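Local structure of adenosine kinase (Sinorhizobium meliloti, 3UBO) at residues I18-D23 / S50-A55; N30-G35 / S128-L133; V144-V149 / A175-A180. The protein probably phosphorylates adenosine by transferring a phosphate from ATP, and holds adenosine and ADP in its active site. All blocks are in the same frame, centred on the assembly; numbering follows the deposited sequence.

Interaction 1: I18-D23 / S50-A55; sequences IIARCD and SRMGPA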
ATOM      1  N   ILE A  18      -3.581   4.521  -6.685  1.00 44.72           N
ATOM      2  CA  ILE A  18      -2.126   4.632  -6.720  1.00 45.88           C
ATOM      3  C   ILE A  18      -1.871   5.986  -6.188  1.00 47.84           C
ATOM      4  O   ILE A  18      -2.321   6.994  -6.784  1.00 50.15           O
ATOM      5  CB  ILE A  18      -1.553   4.475  -8.147  1.00 47.03           C
ATOM      6  CG1 ILE A  18      -2.458   3.470  -8.902  1.00 46.00           C
ATOM      7  CG2 ILE A  18      -0.089   4.110  -8.084  1.00 43.78           C
ATOM      8  CD1 ILE A  18      -1.780   2.558  -9.755  1.00 47.00           C
ATOM      9  N   ILE A  19      -1.188   6.020  -5.051  1.00 44.78           N
ATOM     10  CA  ILE A  19      -1.149   7.197  -4.252  1.00 47.32           C
ATOM     11  C   ILE A  19       0.303   7.646  -3.977  1.00 51.44           C
ATOM     12  O   ILE A  19       1.164   6.785  -3.673  1.00 50.61           O
ATOM     13  CB  ILE A  19      -1.751   6.877  -2.862  1.00 47.62           C
ATOM     14  CG1 ILE A  19      -3.162   6.282  -2.955  1.00 47.16           C
ATOM     15  CG2 ILE A  19      -1.688   8.081  -1.952  1.00 46.59           C
ATOM     16  CD1 ILE A  19      -3.475   5.262  -1.757  1.00 46.41           C
ATOM     17  N   ALA A  20       0.543   8.967  -3.995  1.00 49.23           N
ATOM     18  CA  ALA A  20       1.804   9.544  -3.546  1.00 47.50           C
ATOM     19  C   ALA A  20       1.642  11.019  -3.199  1.00 49.18           C
ATOM     20  O   ALA A  20       0.704  11.673  -3.608  1.00 50.28           O
ATOM     21  CB  ALA A  20       2.963   9.368  -4.618  1.00 46.80           C
ATOM     22  N   ARG A  21       2.574  11.523  -2.418  1.00 49.40           N
ATOM     23  CA  ARG A  21       2.596  12.898  -1.998  1.00 49.82           C
ATOM     24  C   ARG A  21       3.150  13.798  -3.085  1.00 51.64           C
ATOM     25  O   ARG A  21       3.972  13.377  -3.902  1.00 53.01           O
ATOM     26  CB  ARG A  21       3.520  12.920  -0.825  1.00 48.78           C
ATOM     27  CG  ARG A  21       3.016  13.739   0.275  1.00 53.75           C
ATOM     28  CD  ARG A  21       2.852  12.932   1.529  1.00 52.60           C
ATOM     29  NE  ARG A  21       1.875  13.616   2.365  1.00 50.92           N
ATOM     30  CZ  ARG A  21       1.337  13.040   3.414  1.00 53.81           C
ATOM     31  NH1 ARG A  21       1.708  11.789   3.753  1.00 51.37           N
ATOM     32  NH2 ARG A  21       0.436  13.723   4.115  1.00 57.63           N
ATOM     33  N   CYS A  22       2.696  15.028  -3.129  1.00 50.11           N
ATOM     34  CA  CYS A  22       3.255  15.988  -4.045  1.00 53.21           C
ATOM     35  C   CYS A  22       2.943  17.366  -3.449  1.00 58.23           C
ATOM     36  O   CYS A  22       2.366  17.439  -2.364  1.00 57.87           O
ATOM     37  CB  CYS A  22       2.639  15.816  -5.410  1.00 54.13           C
ATOM     38  SG  CYS A  22       1.046  16.670  -5.432  1.00 62.65           S
ATOM     39  N   ASP A  23       3.342  18.461  -4.096  1.00 59.14           N
ATOM     40  CA  ASP A  23       3.218  19.784  -3.443  1.00 60.36           C
ATOM     41  C   ASP A  23       2.181  20.583  -4.184  1.00 62.54           C
ATOM     42  O   ASP A  23       1.575  20.053  -5.091  1.00 60.66           O
ATOM     43  CB  ASP A  23       4.556  20.561  -3.346  1.00 61.73           C
ATOM     44  CG  ASP A  23       5.366  20.530  -4.638  1.00 63.16           C
ATOM     45  OD1 ASP A  23       4.840  19.992  -5.635  1.00 66.52           O
ATOM     46  OD2 ASP A  23       6.526  20.996  -4.668  1.00 61.86           O
ATOM     47  N   SER A  50       3.969   8.732 -14.867  1.00 48.47           N
ATOM     48  CA  SER A  50       5.373   8.911 -15.166  1.00 48.02           C
ATOM     49  C   SER A  50       5.901  10.111 -14.397  1.00 48.97           C
ATOM     50  O   SER A  50       6.986  10.025 -13.777  1.00 50.01           O
ATOM     51  CB  SER A  50       5.546   9.101 -16.657  1.00 50.27           C
ATOM     52  OG  SER A  50       5.200  10.429 -17.006  1.00 52.26           O
ATOM     53  N   ARG A  51       5.130  11.200 -14.360  1.00 48.17           N
ATOM     54  CA  ARG A  51       5.471  12.342 -13.481  1.00 47.52           C
ATOM     55  C   ARG A  51       5.278  12.182 -11.982  1.00 48.18           C
ATOM     56  O   ARG A  51       5.509  13.113 -11.215  1.00 47.20           O
ATOM     57  CB  ARG A  51       4.753  13.577 -13.920  1.00 47.59           C
ATOM     58  CG  ARG A  51       4.795  13.637 -15.376  1.00 51.01           C
ATOM     59  CD  ARG A  51       4.400  15.009 -15.809  1.00 54.52           C
ATOM     60  NE  ARG A  51       4.462  15.206 -17.271  1.00 51.73           N
ATOM     61  CZ  ARG A  51       4.000  16.317 -17.830  1.00 53.29           C
ATOM     62  NH1 ARG A  51       3.457  17.237 -17.043  1.00 52.17           N
ATOM     63  NH2 ARG A  51       4.039  16.505 -19.144  1.00 55.62           N
HETATM   64  N   MSE A  52       4.884  10.999 -11.541  1.00 49.50           N
HETATM   65  CA  MSE A  52       4.549  10.828 -10.129  1.00 49.46           C
HETATM   66  C   MSE A  52       5.714  10.212  -9.374  1.00 47.79           C
HETATM   67  O   MSE A  52       6.392   9.351  -9.936  1.00 49.28           O
HETATM   68  CB  MSE A  52       3.345   9.918 -10.035  1.00 49.14           C
HETATM   69  CG  MSE A  52       2.720   9.805  -8.621  1.00 53.40           C
HETATM   70 SE   MSE A  52       1.022   8.639  -8.562  1.00 68.27          SE
HETATM   71  CE  MSE A  52       1.872   6.989  -8.170  1.00 49.88           C
ATOM     72  N   GLY A  53       5.941  10.608  -8.119  1.00 43.35           N
ATOM     73  CA  GLY A  53       6.931   9.918  -7.332  1.00 44.80           C
ATOM     74  C   GLY A  53       6.596   8.445  -7.099  1.00 44.88           C
ATOM     75  O   GLY A  53       5.571   7.957  -7.489  1.00 42.11           O
ATOM     76  N   PRO A  54       7.481   7.719  -6.414  1.00 46.91           N
ATOM     77  CA  PRO A  54       7.032   6.373  -6.004  1.00 47.16           C
ATOM     78  C   PRO A  54       5.691   6.344  -5.245  1.00 45.28           C
ATOM     79  O   PRO A  54       5.384   7.222  -4.445  1.00 41.80           O
ATOM     80  CB  PRO A  54       8.171   5.806  -5.167  1.00 45.45           C
ATOM     81  CG  PRO A  54       9.249   6.912  -5.143  1.00 50.12           C
ATOM     82  CD  PRO A  54       8.724   8.156  -5.775  1.00 46.87           C
ATOM     83  N   ALA A  55       4.859   5.353  -5.574  1.00 45.70           N
ATOM     84  CA  ALA A  55       3.517   5.379  -5.058  1.00 43.89           C
ATOM     85  C   ALA A  55       3.333   4.135  -4.274  1.00 45.07           C
ATOM     86  O   ALA A  55       4.253   3.284  -4.190  1.00 44.88           O
ATOM     87  CB  ALA A  55       2.558   5.447  -6.116  1.00 43.06           C
TER
HETATM   88  O   HOH W   1       4.048  12.899  -6.702  1.00 54.82           O

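Interaction 2: N30-G35 / S128-L133; sequences NGIIKG and SMNTYL. With ADN (adenosine), chain C.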
ATOM      1  N   ASN A  30       0.229  20.519 -13.612  1.00 60.15           N
ATOM      2  CA  ASN A  30      -0.461  19.479 -14.377  1.00 55.70           C
ATOM      3  C   ASN A  30      -1.949  19.707 -14.539  1.00 56.98           C
ATOM      4  O   ASN A  30      -2.699  18.791 -14.920  1.00 57.41           O
ATOM      5  CB  ASN A  30      -0.199  18.124 -13.759  1.00 55.01           C
ATOM      6  CG  ASN A  30       1.256  17.745 -13.825  1.00 57.10           C
ATOM      7  OD1 ASN A  30       1.712  17.194 -14.839  1.00 58.52           O
ATOM      8  ND2 ASN A  30       2.016  18.060 -12.760  1.00 55.78           N
ATOM      9  N   GLY A  31      -2.405  20.920 -14.275  1.00 56.17           N
ATOM     10  CA  GLY A  31      -3.812  21.233 -14.480  1.00 55.33           C
ATOM     11  C   GLY A  31      -4.732  20.229 -13.786  1.00 57.14           C
ATOM     12  O   GLY A  31      -5.773  19.863 -14.336  1.00 54.06           O
ATOM     13  N   ILE A  32      -4.347  19.766 -12.596  1.00 53.66           N
ATOM     14  CA  ILE A  32      -5.193  18.901 -11.800  1.00 54.31           C
ATOM     15  C   ILE A  32      -5.991  19.759 -10.823  1.00 57.32           C
ATOM     16  O   ILE A  32      -5.445  20.714 -10.244  1.00 54.83           O
ATOM     17  CB  ILE A  32      -4.344  18.021 -10.931  1.00 54.37           C
ATOM     18  CG1 ILE A  32      -3.305  17.296 -11.766  1.00 50.82           C
ATOM     19  CG2 ILE A  32      -5.200  17.148 -10.029  1.00 53.57           C
ATOM     20  CD1 ILE A  32      -2.674  16.074 -11.101  1.00 48.96           C
ATOM     21  N   ILE A  33      -7.273  19.431 -10.612  1.00 58.09           N
ATOM     22  CA  ILE A  33      -8.100  20.237  -9.660  1.00 58.77           C
ATOM     23  C   ILE A  33      -7.853  19.792  -8.224  1.00 55.98           C
ATOM     24  O   ILE A  33      -7.976  18.609  -7.908  1.00 56.55           O
ATOM     25  CB  ILE A  33      -9.634  20.198 -10.014  1.00 58.16           C
ATOM     26  CG1 ILE A  33      -9.794  20.382 -11.524  1.00 54.74           C
ATOM     27  CG2 ILE A  33     -10.486  21.222  -9.152  1.00 48.87           C
ATOM     28  CD1 ILE A  33     -11.187  20.377 -11.909  1.00 58.85           C
ATOM     29  N   LYS A  34      -7.440  20.707  -7.365  1.00 55.30           N
ATOM     30  CA  LYS A  34      -7.175  20.280  -6.001  1.00 55.58           C
ATOM     31  C   LYS A  34      -8.508  19.861  -5.364  1.00 57.40           C
ATOM     32  O   LYS A  34      -9.465  20.615  -5.424  1.00 57.56           O
ATOM     33  CB  LYS A  34      -6.538  21.400  -5.216  1.00 53.20           C
ATOM     34  CG  LYS A  34      -5.914  20.917  -3.923  1.00 56.68           C
ATOM     35  CD  LYS A  34      -5.252  21.991  -3.109  1.00 52.28           C
ATOM     36  CE  LYS A  34      -4.717  21.443  -1.773  1.00 55.99           C
ATOM     37  NZ  LYS A  34      -3.956  22.520  -0.971  1.00 54.21           N
ATOM     38  N   GLY A  35      -8.547  18.682  -4.775  1.00 56.28           N
ATOM     39  CA  GLY A  35      -9.690  18.242  -4.020  1.00 54.57           C
ATOM     40  C   GLY A  35     -10.663  17.403  -4.793  1.00 58.34           C
ATOM     41  O   GLY A  35     -11.388  16.615  -4.232  1.00 57.74           O
ATOM     42  N   SER A 128      -6.157  14.892  -4.383  1.00 58.60           N
ATOM     43  CA  SER A 128      -6.611  15.269  -5.738  1.00 55.77           C
ATOM     44  C   SER A 128      -6.566  14.047  -6.665  1.00 54.53           C
ATOM     45  O   SER A 128      -5.515  13.398  -6.820  1.00 54.18           O
ATOM     46  CB  SER A 128      -5.815  16.460  -6.297  1.00 54.26           C
ATOM     47  OG  SER A 128      -5.932  17.562  -5.430  1.00 54.02           O
HETATM   48  N   MSE A 129      -7.717  13.678  -7.225  1.00 52.90           N
HETATM   49  CA  MSE A 129      -7.777  12.388  -7.849  1.00 52.41           C
HETATM   50  C   MSE A 129      -7.902  12.470  -9.397  1.00 54.33           C
HETATM   51  O   MSE A 129      -8.409  13.435  -9.942  1.00 54.45           O
HETATM   52  CB  MSE A 129      -8.867  11.552  -7.216  1.00 53.97           C
HETATM   53  CG  MSE A 129      -8.658  11.167  -5.751  1.00 59.79           C
HETATM   54 SE   MSE A 129     -10.300  10.317  -4.904  1.00 74.76          SE
HETATM   55  CE  MSE A 129     -11.462  11.867  -5.453  1.00 60.99           C
ATOM     56  N   ASN A 130      -7.413  11.455 -10.087  1.00 51.73           N
ATOM     57  CA  ASN A 130      -7.332  11.516 -11.502  1.00 51.94           C
ATOM     58  C   ASN A 130      -7.544  10.083 -11.879  1.00 51.97           C
ATOM     59  O   ASN A 130      -6.668   9.215 -11.704  1.00 50.56           O
ATOM     60  CB  ASN A 130      -5.940  11.989 -11.925  1.00 53.69           C
ATOM     61  CG  ASN A 130      -5.656  13.444 -11.570  1.00 53.84           C
ATOM     62  OD1 ASN A 130      -6.093  14.367 -12.282  1.00 53.39           O
ATOM     63  ND2 ASN A 130      -4.867  13.652 -10.497  1.00 50.65           N
ATOM     64  N   THR A 131      -8.744   9.836 -12.392  1.00 55.27           N
ATOM     65  CA  THR A 131      -9.296   8.474 -12.459  1.00 53.22           C
ATOM     66  C   THR A 131      -9.557   8.114 -13.854  1.00 50.43           C
ATOM     67  O   THR A 131     -10.159   8.891 -14.582  1.00 52.96           O
ATOM     68  CB  THR A 131     -10.615   8.345 -11.634  1.00 53.20           C
ATOM     69  OG1 THR A 131     -10.312   8.637 -10.259  1.00 55.15           O
ATOM     70  CG2 THR A 131     -11.129   6.959 -11.694  1.00 50.36           C
ATOM     71  N   TYR A 132      -9.052   6.951 -14.224  1.00 48.41           N
ATOM     72  CA  TYR A 132      -9.286   6.395 -15.529  1.00 48.55           C
ATOM     73  C   TYR A 132     -10.248   5.216 -15.286  1.00 50.32           C
ATOM     74  O   TYR A 132      -9.927   4.289 -14.534  1.00 50.30           O
ATOM     75  CB  TYR A 132      -7.953   5.980 -16.235  1.00 44.85           C
ATOM     76  CG  TYR A 132      -8.135   4.905 -17.315  1.00 48.17           C
ATOM     77  CD1 TYR A 132      -8.857   5.173 -18.489  1.00 47.09           C
ATOM     78  CD2 TYR A 132      -7.643   3.606 -17.141  1.00 47.78           C
ATOM     79  CE1 TYR A 132      -9.054   4.201 -19.463  1.00 45.37           C
ATOM     80  CE2 TYR A 132      -7.822   2.653 -18.100  1.00 49.10           C
ATOM     81  CZ  TYR A 132      -8.534   2.943 -19.280  1.00 49.25           C
ATOM     82  OH  TYR A 132      -8.741   1.957 -20.263  1.00 50.39           O
ATOM     83  N   LEU A 133     -11.407   5.227 -15.946  1.00 49.98           N
ATOM     84  CA  LEU A 133     -12.468   4.288 -15.596  1.00 49.83           C
ATOM     85  C   LEU A 133     -12.244   2.824 -15.980  1.00 52.33           C
ATOM     86  O   LEU A 133     -12.821   1.934 -15.357  1.00 51.83           O
ATOM     87  CB  LEU A 133     -13.797   4.814 -16.094  1.00 48.28           C
ATOM     88  CG  LEU A 133     -14.162   6.082 -15.345  1.00 53.69           C
ATOM     89  CD1 LEU A 133     -15.140   7.030 -16.079  1.00 52.94           C
ATOM     90  CD2 LEU A 133     -14.663   5.639 -13.998  1.00 52.31           C
TER
HETATM   91  O5' ADN C 353     -13.389   9.343  -1.855  1.00 62.56           O
HETATM   92  C5' ADN C 353     -12.381   8.291  -1.613  1.00 59.20           C
HETATM   93  C4' ADN C 353     -12.194   7.291  -2.806  1.00 57.27           C
HETATM   94  O4' ADN C 353     -12.663   7.806  -4.057  1.00 60.11           O
HETATM   95  C3' ADN C 353     -10.846   6.500  -3.216  1.00 55.91           C
HETATM   96  O3' ADN C 353     -10.312   5.400  -2.519  1.00 58.64           O
HETATM   97  C2' ADN C 353     -11.073   6.214  -4.739  1.00 56.50           C
HETATM   98  O2' ADN C 353     -10.872   4.849  -5.163  1.00 55.59           O
HETATM   99  C1' ADN C 353     -12.432   6.761  -4.934  1.00 59.74           C
HETATM  100  N9  ADN C 353     -12.614   7.294  -6.318  1.00 61.81           N
HETATM  101  C8  ADN C 353     -11.881   8.258  -7.068  1.00 62.11           C
HETATM  102  N7  ADN C 353     -12.551   8.523  -8.293  1.00 59.29           N
HETATM  103  C5  ADN C 353     -13.708   7.722  -8.286  1.00 62.73           C
HETATM  104  C6  ADN C 353     -14.749   7.535  -9.236  1.00 61.53           C
HETATM  105  N6  ADN C 353     -14.786   8.264 -10.476  1.00 60.93           N
HETATM  106  N1  ADN C 353     -15.809   6.615  -8.904  1.00 61.70           N
HETATM  107  C2  ADN C 353     -15.797   5.914  -7.655  1.00 60.08           C
HETATM  108  N3  ADN C 353     -14.781   6.071  -6.681  1.00 58.33           N
HETATM  109  C4  ADN C 353     -13.744   6.965  -7.040  1.00 60.90           C

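Interaction 3: V144-V149 / A175-A180; sequences VEDDVV and ARIAHA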
ATOM      1  N   VAL A 144     -26.308  -6.826 -11.751  1.00 64.98           N
ATOM      2  CA  VAL A 144     -27.190  -6.910 -10.578  1.00 63.41           C
ATOM      3  C   VAL A 144     -27.323  -8.401 -10.195  1.00 63.77           C
ATOM      4  O   VAL A 144     -27.821  -9.190 -10.987  1.00 67.16           O
ATOM      5  CB  VAL A 144     -28.581  -6.211 -10.794  1.00 59.13           C
ATOM      6  CG1 VAL A 144     -29.375  -6.375  -9.605  1.00 60.55           C
ATOM      7  CG2 VAL A 144     -28.431  -4.689 -11.102  1.00 60.63           C
ATOM      8  N   GLU A 145     -26.745  -8.818  -9.061  1.00 63.28           N
ATOM      9  CA  GLU A 145     -27.147 -10.073  -8.420  1.00 64.03           C
ATOM     10  C   GLU A 145     -28.487  -9.731  -7.750  1.00 67.68           C
ATOM     11  O   GLU A 145     -28.607  -8.761  -6.961  1.00 69.08           O
ATOM     12  CB  GLU A 145     -26.143 -10.626  -7.390  1.00 63.19           C
ATOM     13  CG  GLU A 145     -24.996 -11.461  -7.920  1.00 60.13           C
ATOM     14  CD  GLU A 145     -23.717 -11.332  -7.049  1.00 65.39           C
ATOM     15  OE1 GLU A 145     -23.653 -12.081  -6.033  1.00 65.43           O
ATOM     16  OE2 GLU A 145     -22.792 -10.496  -7.390  1.00 61.05           O
ATOM     17  N   ASP A 146     -29.491 -10.520  -8.095  1.00 69.45           N
ATOM     18  CA  ASP A 146     -30.899 -10.215  -7.906  1.00 69.92           C
ATOM     19  C   ASP A 146     -31.352 -10.457  -6.444  1.00 69.00           C
ATOM     20  O   ASP A 146     -31.965  -9.590  -5.741  1.00 63.80           O
ATOM     21  CB  ASP A 146     -31.620 -11.183  -8.871  1.00 72.31           C
ATOM     22  CG  ASP A 146     -32.988 -10.702  -9.234  1.00 76.93           C
ATOM     23  OD1 ASP A 146     -33.511  -9.925  -8.386  1.00 81.44           O
ATOM     24  OD2 ASP A 146     -33.528 -11.052 -10.322  1.00 74.56           O
ATOM     25  N   ASP A 147     -31.031 -11.691  -6.043  1.00 70.28           N
ATOM     26  CA  ASP A 147     -31.298 -12.240  -4.730  1.00 69.08           C
ATOM     27  C   ASP A 147     -30.637 -11.323  -3.735  1.00 68.79           C
ATOM     28  O   ASP A 147     -31.270 -10.845  -2.763  1.00 70.24           O
ATOM     29  CB  ASP A 147     -30.780 -13.704  -4.622  1.00 71.40           C
ATOM     30  CG  ASP A 147     -29.346 -13.891  -5.161  1.00 71.10           C
ATOM     31  OD1 ASP A 147     -29.059 -13.345  -6.236  1.00 68.85           O
ATOM     32  OD2 ASP A 147     -28.501 -14.573  -4.517  1.00 71.89           O
ATOM     33  N   VAL A 148     -29.364 -11.035  -4.011  1.00 69.18           N
ATOM     34  CA  VAL A 148     -28.556 -10.124  -3.195  1.00 65.80           C
ATOM     35  C   VAL A 148     -29.176  -8.720  -2.995  1.00 63.45           C
ATOM     36  O   VAL A 148     -29.325  -8.333  -1.865  1.00 64.61           O
ATOM     37  CB  VAL A 148     -27.057 -10.179  -3.646  1.00 67.23           C
ATOM     38  CG1 VAL A 148     -26.107  -9.330  -2.754  1.00 61.23           C
ATOM     39  CG2 VAL A 148     -26.597 -11.684  -3.686  1.00 68.08           C
ATOM     40  N   VAL A 149     -29.597  -7.976  -4.017  1.00 62.10           N
ATOM     41  CA  VAL A 149     -30.293  -6.712  -3.724  1.00 61.66           C
ATOM     42  C   VAL A 149     -31.460  -6.883  -2.760  1.00 64.77           C
ATOM     43  O   VAL A 149     -31.596  -6.095  -1.812  1.00 67.63           O
ATOM     44  CB  VAL A 149     -30.781  -6.007  -4.969  1.00 61.33           C
ATOM     45  CG1 VAL A 149     -31.298  -4.559  -4.708  1.00 55.43           C
ATOM     46  CG2 VAL A 149     -29.698  -6.086  -6.013  1.00 63.49           C
ATOM     47  N   ALA A 175     -32.666  -0.354  -7.435  1.00 64.94           N
ATOM     48  CA  ALA A 175     -33.625   0.504  -6.750  1.00 65.02           C
ATOM     49  C   ALA A 175     -35.015  -0.156  -6.771  1.00 66.11           C
ATOM     50  O   ALA A 175     -35.623  -0.344  -5.737  1.00 66.57           O
ATOM     51  CB  ALA A 175     -33.653   1.905  -7.408  1.00 63.05           C
ATOM     52  N   ARG A 176     -35.490  -0.519  -7.963  1.00 68.59           N
ATOM     53  CA  ARG A 176     -36.657  -1.357  -8.122  1.00 67.96           C
ATOM     54  C   ARG A 176     -36.560  -2.646  -7.280  1.00 67.85           C
ATOM     55  O   ARG A 176     -37.357  -2.820  -6.388  1.00 68.53           O
ATOM     56  CB  ARG A 176     -36.894  -1.690  -9.597  1.00 68.37           C
ATOM     57  CG  ARG A 176     -38.397  -1.854  -9.938  1.00 72.44           C
ATOM     58  CD  ARG A 176     -38.764  -2.869 -11.030  1.00 74.65           C
ATOM     59  NE  ARG A 176     -37.880  -4.046 -11.054  1.00 76.95           N
ATOM     60  CZ  ARG A 176     -38.065  -5.176 -10.357  1.00 77.52           C
ATOM     61  NH1 ARG A 176     -39.136  -5.317  -9.552  1.00 77.09           N
ATOM     62  NH2 ARG A 176     -37.164  -6.167 -10.469  1.00 73.34           N
ATOM     63  N   ILE A 177     -35.606  -3.537  -7.544  1.00 66.58           N
ATOM     64  CA  ILE A 177     -35.524  -4.809  -6.799  1.00 65.43           C
ATOM     65  C   ILE A 177     -35.630  -4.668  -5.295  1.00 67.40           C
ATOM     66  O   ILE A 177     -36.125  -5.580  -4.627  1.00 68.11           O
ATOM     67  CB  ILE A 177     -34.224  -5.660  -7.085  1.00 66.02           C
ATOM     68  CG1 ILE A 177     -34.082  -5.969  -8.606  1.00 68.11           C
ATOM     69  CG2 ILE A 177     -34.098  -6.928  -6.150  1.00 59.54           C
ATOM     70  CD1 ILE A 177     -32.894  -6.864  -8.990  1.00 67.44           C
ATOM     71  N   ALA A 178     -35.161  -3.539  -4.753  1.00 68.49           N
ATOM     72  CA  ALA A 178     -34.846  -3.442  -3.337  1.00 64.87           C
ATOM     73  C   ALA A 178     -36.019  -2.820  -2.615  1.00 68.14           C
ATOM     74  O   ALA A 178     -36.390  -3.281  -1.521  1.00 66.87           O
ATOM     75  CB  ALA A 178     -33.581  -2.610  -3.113  1.00 67.13           C
ATOM     76  N   HIS A 179     -36.572  -1.755  -3.207  1.00 67.70           N
ATOM     77  CA  HIS A 179     -37.835  -1.178  -2.752  1.00 68.09           C
ATOM     78  C   HIS A 179     -38.981  -2.201  -2.662  1.00 67.91           C
ATOM     79  O   HIS A 179     -39.763  -2.255  -1.686  1.00 65.69           O
ATOM     80  CB  HIS A 179     -38.235  -0.116  -3.725  1.00 65.60           C
ATOM     81  CG  HIS A 179     -37.639   1.190  -3.388  1.00 68.55           C
ATOM     82  ND1 HIS A 179     -37.653   2.266  -4.244  1.00 71.05           N
ATOM     83  CD2 HIS A 179     -37.014   1.595  -2.263  1.00 67.04           C
ATOM     84  CE1 HIS A 179     -37.075   3.296  -3.645  1.00 70.94           C
ATOM     85  NE2 HIS A 179     -36.678   2.918  -2.443  1.00 68.21           N
ATOM     86  N   ALA A 180     -39.035  -3.009  -3.708  1.00 65.18           N
ATOM     87  CA  ALA A 180     -40.041  -4.023  -3.883  1.00 67.10           C
ATOM     88  C   ALA A 180     -39.839  -5.132  -2.837  1.00 67.02           C
ATOM     89  O   ALA A 180     -40.680  -6.022  -2.674  1.00 66.51           O
ATOM     90  CB  ALA A 180     -39.974  -4.604  -5.368  1.00 64.24           C
TER

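Interaction 1: I18-D23 / S50-A55
Met52 and Ala55 meet Ile18 and Ala20 at one end of the lid sheet of the pfkB fold, where the loop leaving helix 42-50 turns into edge strand 56-59 beside strand 16-21. Met52, present as selenomethionine, carries much of the contact. Its CB is still set back from the strand, but CG lies anti to the backbone N (chi1 -171°), extending the chain toward Ala20, whose CB is 4.0 Å from Met52 CG. SE then passes 4.1 Å from Ile18 O, and a bend at the last torsion (chi3 91°) turns the tip toward Ile18, though the exact place of Met52 CE is doubtful. The Met52 and Ile18 side chains cross at about a right angle. A long, unbranched selenomethionine chain suits this place because it can bend to follow the strand, where Met118 and Phe120 of strand 116-121 also touch it. Ile18 CG2 also touches the CB of Ala55, at 3.6 Å. Ala20 and Ala55 keep the backbones near: their CA atoms are 4.8 Å apart, and Ile19 pairs with Val56 just beyond. The second subunit also touches the loop, its Asp95 accepting a hydrogen bond from Ala55 N and its Gln99 packing on Pro54. At the end of the strand the backbones separate, and a water bridges them, donating to Arg21 O at 2.8 Å and accepting from Gly53 N at 3.3 Å.

Interaction 2: N30-G35 / S128-L133
Ile32, Lys34 and Gly35 pack against Ser128 and Asn130, joining the loop between helix 24-29 and edge strand 37-39 to strand 127-132 of the lid sheet of the pfkB fold. Gly31, at positive phi, closes the helix in a Schellman motif and starts the loop toward the sheet. Ile32 then points at the strand and crosses the Asn130 side chain at about a right angle, both its methyls meeting the amide: CD1 is 3.3 Å and CG2 3.5 Å from Asn130 ND2, a nitrogen that also makes a weak hydrogen bond to Met118 O. A branched apolar chain suits this buried place between Phe26, Leu27 and Phe120, and an alanine here would probably leave a gap between helix and sheet and the Asn130 amide less firmly confined. Ile33 turns its tip outward. Lys34 runs extended, CG anti to the backbone N (chi1 -165°), passing its CG 3.7 Å from Ser128 OG on the way to salt bridges with Asp124 and Asp24. At Gly35, where a side chain would jam against the preceding carbonyl, the backbone N donates to Ser128 OG at 2.9 Å and 155°. Met129 and Thr131, whose side chains lie on the other face of the strand, line the nucleoside pocket: Met129 SE is 3.4 Å from adenosine C8, and Thr131 OG1, hydrogen-bonded to Ser117 OG, stands 3.0 Å from adenosine N7.

Interaction 3: V144-V149 / A175-A180
This is apolar helix-to-helix packing on one side of the large parallel sheet: the start of helix 146-150 lies beside the last turn of helix 168-179, and Ile177 reaches across between them. Its CG1 branch extends toward the beginning of the other segment, where CD1 meets Val144 CG1 at 3.6 Å; these two side chains slide past each other in opposite directions. The same CD1 meets Asp146 OD1 at 3.2 Å, the Asp146 and Ile177 side chains crossing at about a right angle; it is a van der Waals neighbour, as the methyl offers no polar partner. The other branch is set anti to the backbone N (chi1 -57° for CG1), which brings Ile177 CG2 over the helix, 3.4 Å from Asp146 O and 3.6 Å from Val149 CB. The Val149 and Ile177 side chains also cross at about a right angle. In the ribokinase-like alpha/beta core, helix 168-179 is the connection of a beta-alpha-beta crossover from strand 152-158 to strand 184-188, and helix 146-150 leads directly into the first of these strands. Nearer the sheet Val149 takes over. Its CG1 meets Ala178 CB at 3.4 Å, and the smallness of alanine suits the approach of the two backbones, 5.6 Å between the CA atoms of Val149 and Ala178. Thr155 touches both residues from the sheet, while Leu9 and Phe80 cover Val149 further. At the helix start Glu145 holds the N-cap position, its carbonyl O accepting the backbone hydrogen bond of Val149 N at 3.2 Å.

Overall arrangement
Interactions 1 and 2 belong to the same lid sheet and interlock along the chain, their segments alternating. Their centres are about 12 Å apart, and they touch where Arg51 NH1 makes a weak hydrogen bond to Asn30 OD1. Both lie near the nucleoside: interaction 2 supplies Met129 and Thr131 to the adenosine pocket, and the Ile19 side chain of interaction 1 is about 7 Å from the ligand. Interaction 1 additionally meets the second subunit. Interaction 3 belongs to the large alpha/beta core, across the chain's centre from both; its centre is about 40 Å from that of interaction 1 and about 33 Å from that of interaction 2, although helix 146-150 follows strand 127-132 in sequence.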